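Local coordinates for UPF0201 protein MJ1564 (Methanocaldococcus jannaschii DSM 2661, PDB 2PZZ) that is of unknown function, resembling RNA-binding proteins in structure although it is unlikely to bind RNA itself, at residues A[83-88]-A[93-98]. Sequence-based numbering, arbitrary orientation.
Sequences YLNKQA and AVNFDI
Asn85 N donates to Asn95 O over 2.6 Å, a backbone bond that joins segment 93-98 to the end of strand 79-84. A second, from Ala93 N to Ala88 O over 2.8 Å, joins it to helix 86-90. Between them a water bridges Asn85 O, Ala93 O and Asn95 N, accepting from Asn95 N, while its two protons are shared among more acceptors than they can serve at once. Asn85 is the N-cap: CG, anti to the backbone N (chi1 -176°), lies beside the carbonyl carbon, and OD1 reaches forward over the first turn of the helix to accept from Gln87 N at 2.6 Å, nearly in line with the C=O, and from Ala88 N, which lies above the amide plane. Asn85 ND2 makes a weak bond to Asp97 OD2 at 3.3 Å. Leu84 and Phe96 lie side by side, Leu84 CD2 meeting Phe96 CE1 at 3.7 Å; Val94 CG1 touches the same methyl, and the Val94 side chain also packs on helix 52-60. Ile98 CG1 lies 3.6 Å from CB of Tyr83, whose ring stacks with Phe105. Ala88 CB meets Asn95 CB at 3.6 Å. Asn85 thus caps the helix while its backbone N makes the firm tie to the returning loop; Asp97 adds only a weak bond, though its carboxylate may polarise the amide.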
ATOM      1  N   TYR A  83       2.691  13.557  -1.418  1.00 31.58           N
ATOM      2  CA  TYR A  83       1.928  12.328  -1.307  1.00 32.62           C
ATOM      3  C   TYR A  83       1.227  12.279   0.034  1.00 31.48           C
ATOM      4  O   TYR A  83       1.637  12.947   0.971  1.00 30.64           O
ATOM      5  CB  TYR A  83       2.852  11.118  -1.432  1.00 35.70           C
ATOM      6  CG  TYR A  83       3.345  10.869  -2.837  1.00 37.80           C
ATOM      7  CD1 TYR A  83       4.398  11.608  -3.374  1.00 40.12           C
ATOM      8  CD2 TYR A  83       2.745   9.904  -3.634  1.00 39.85           C
ATOM      9  CE1 TYR A  83       4.841  11.383  -4.679  1.00 40.77           C
ATOM     10  CE2 TYR A  83       3.177   9.670  -4.936  1.00 42.70           C
ATOM     11  CZ  TYR A  83       4.225  10.413  -5.448  1.00 41.62           C
ATOM     12  OH  TYR A  83       4.650  10.169  -6.730  1.00 44.23           O
ATOM     13  N   LEU A  84       0.147  11.510   0.108  1.00 31.36           N
ATOM     14  CA  LEU A  84      -0.590  11.349   1.355  1.00 31.87           C
ATOM     15  C   LEU A  84      -0.652   9.862   1.629  1.00 31.87           C
ATOM     16  O   LEU A  84      -0.805   9.049   0.701  1.00 30.54           O
ATOM     17  CB  LEU A  84      -2.010  11.905   1.246  1.00 30.60           C
ATOM     18  CG  LEU A  84      -2.139  13.425   1.129  1.00 34.77           C
ATOM     19  CD1 LEU A  84      -3.613  13.811   1.052  1.00 35.72           C
ATOM     20  CD2 LEU A  84      -1.474  14.089   2.322  1.00 36.74           C
ATOM     21  N   ASN A  85      -0.523   9.501   2.898  1.00 31.19           N
ATOM     22  CA  ASN A  85      -0.587   8.095   3.264  1.00 30.58           C
ATOM     23  C   ASN A  85      -2.018   7.645   3.001  1.00 31.45           C
ATOM     24  O   ASN A  85      -2.976   8.268   3.458  1.00 32.14           O
ATOM     25  CB  ASN A  85      -0.252   7.915   4.732  1.00 32.05           C
ATOM     26  CG  ASN A  85      -0.208   6.465   5.125  1.00 33.50           C
ATOM     27  OD1 ASN A  85      -1.161   5.708   4.880  1.00 30.91           O
ATOM     28  ND2 ASN A  85       0.903   6.056   5.722  1.00 36.04           N
ATOM     29  N   LYS A  86      -2.156   6.564   2.253  1.00 32.70           N
ATOM     30  CA  LYS A  86      -3.457   6.034   1.883  1.00 32.75           C
ATOM     31  C   LYS A  86      -4.207   5.415   3.064  1.00 33.89           C
ATOM     32  O   LYS A  86      -5.441   5.491   3.130  1.00 32.87           O
ATOM     33  CB  LYS A  86      -3.258   5.007   0.757  1.00 33.27           C
ATOM     34  CG  LYS A  86      -4.446   4.783  -0.133  1.00 38.29           C
ATOM     35  CD  LYS A  86      -4.024   4.462  -1.576  1.00 34.52           C
ATOM     36  CE  LYS A  86      -3.039   3.313  -1.651  1.00 35.41           C
ATOM     37  NZ  LYS A  86      -3.010   2.677  -3.006  1.00 33.89           N
ATOM     38  N   GLN A  87      -3.462   4.823   4.000  1.00 30.88           N
ATOM     39  CA  GLN A  87      -4.062   4.164   5.161  1.00 31.62           C
ATOM     40  C   GLN A  87      -4.504   5.188   6.197  1.00 32.90           C
ATOM     41  O   GLN A  87      -5.565   5.052   6.811  1.00 34.04           O
ATOM     42  CB  GLN A  87      -3.061   3.167   5.761  1.00 31.36           C
ATOM     43  CG  GLN A  87      -2.390   2.287   4.690  1.00 29.50           C
ATOM     44  CD  GLN A  87      -3.406   1.617   3.776  1.00 32.64           C
ATOM     45  OE1 GLN A  87      -3.129   1.353   2.597  1.00 32.54           O
ATOM     46  NE2 GLN A  87      -4.588   1.331   4.312  1.00 32.08           N
ATOM     47  N   ALA A  88      -3.696   6.224   6.383  1.00 32.51           N
ATOM     48  CA  ALA A  88      -4.058   7.281   7.311  1.00 31.91           C
ATOM     49  C   ALA A  88      -5.287   7.996   6.743  1.00 33.88           C
ATOM     50  O   ALA A  88      -6.224   8.335   7.470  1.00 35.98           O
ATOM     51  CB  ALA A  88      -2.908   8.256   7.464  1.00 29.82           C
ATOM     52  N   ALA A  93      -7.343  10.720   8.417  1.00 37.79           N
ATOM     53  CA  ALA A  93      -6.167  11.434   8.910  1.00 38.43           C
ATOM     54  C   ALA A  93      -5.188  11.816   7.794  1.00 38.68           C
ATOM     55  O   ALA A  93      -5.039  11.092   6.802  1.00 36.68           O
ATOM     56  CB  ALA A  93      -5.449  10.576   9.947  1.00 36.64           C
ATOM     57  N   VAL A  94      -4.514  12.949   7.972  1.00 37.92           N
ATOM     58  CA  VAL A  94      -3.532  13.411   7.001  1.00 38.11           C
ATOM     59  C   VAL A  94      -2.125  13.041   7.444  1.00 38.66           C
ATOM     60  O   VAL A  94      -1.695  13.416   8.536  1.00 39.43           O
ATOM     61  CB  VAL A  94      -3.574  14.940   6.803  1.00 37.85           C
ATOM     62  CG1 VAL A  94      -2.410  15.371   5.912  1.00 35.88           C
ATOM     63  CG2 VAL A  94      -4.904  15.355   6.162  1.00 35.53           C
ATOM     64  N   ASN A  95      -1.420  12.302   6.588  1.00 36.86           N
ATOM     65  CA  ASN A  95      -0.053  11.882   6.855  1.00 38.49           C
ATOM     66  C   ASN A  95       0.736  11.909   5.528  1.00 36.95           C
ATOM     67  O   ASN A  95       0.289  11.371   4.517  1.00 34.52           O
ATOM     68  CB  ASN A  95      -0.063  10.484   7.463  1.00 40.16           C
ATOM     69  CG  ASN A  95       1.039  10.287   8.465  1.00 43.70           C
ATOM     70  OD1 ASN A  95       1.984   9.555   8.219  1.00 47.37           O
ATOM     71  ND2 ASN A  95       0.928  10.953   9.610  1.00 47.18           N
ATOM     72  N   PHE A  96       1.908  12.532   5.550  1.00 36.97           N
ATOM     73  CA  PHE A  96       2.735  12.700   4.355  1.00 40.43           C
ATOM     74  C   PHE A  96       3.699  11.587   3.910  1.00 44.56           C
ATOM     75  O   PHE A  96       4.395  11.733   2.903  1.00 46.93           O
ATOM     76  CB  PHE A  96       3.489  14.020   4.481  1.00 36.18           C
ATOM     77  CG  PHE A  96       2.586  15.209   4.553  1.00 35.00           C
ATOM     78  CD1 PHE A  96       1.809  15.576   3.449  1.00 33.95           C
ATOM     79  CD2 PHE A  96       2.471  15.942   5.728  1.00 32.48           C
ATOM     80  CE1 PHE A  96       0.926  16.662   3.519  1.00 30.64           C
ATOM     81  CE2 PHE A  96       1.596  17.023   5.803  1.00 31.00           C
ATOM     82  CZ  PHE A  96       0.823  17.381   4.692  1.00 31.47           C
ATOM     83  N   ASP A  97       3.744  10.477   4.630  1.00 48.34           N
ATOM     84  CA  ASP A  97       4.621   9.374   4.238  1.00 53.55           C
ATOM     85  C   ASP A  97       3.873   8.445   3.276  1.00 54.09           C
ATOM     86  O   ASP A  97       2.702   8.139   3.495  1.00 55.37           O
ATOM     87  CB  ASP A  97       5.045   8.593   5.476  1.00 57.28           C
ATOM     88  CG  ASP A  97       3.863   8.010   6.215  1.00 60.78           C
ATOM     89  OD1 ASP A  97       2.862   8.738   6.377  1.00 61.68           O
ATOM     90  OD2 ASP A  97       3.933   6.834   6.633  1.00 64.85           O
ATOM     91  N   ILE A  98       4.532   8.008   2.206  1.00 53.35           N
ATOM     92  CA  ILE A  98       3.883   7.107   1.260  1.00 53.11           C
ATOM     93  C   ILE A  98       3.724   5.747   1.932  1.00 51.80           C
ATOM     94  O   ILE A  98       4.698   5.179   2.428  1.00 52.72           O
ATOM     95  CB  ILE A  98       4.720   6.900  -0.047  1.00 54.80           C
ATOM     96  CG1 ILE A  98       4.866   8.212  -0.824  1.00 54.33           C
ATOM     97  CG2 ILE A  98       4.050   5.864  -0.934  1.00 53.16           C
ATOM     98  CD1 ILE A  98       5.994   9.090  -0.339  1.00 57.14           C
TER
HETATM   99  O   HOH W   1      -3.000  10.682   4.756  1.00 35.53           O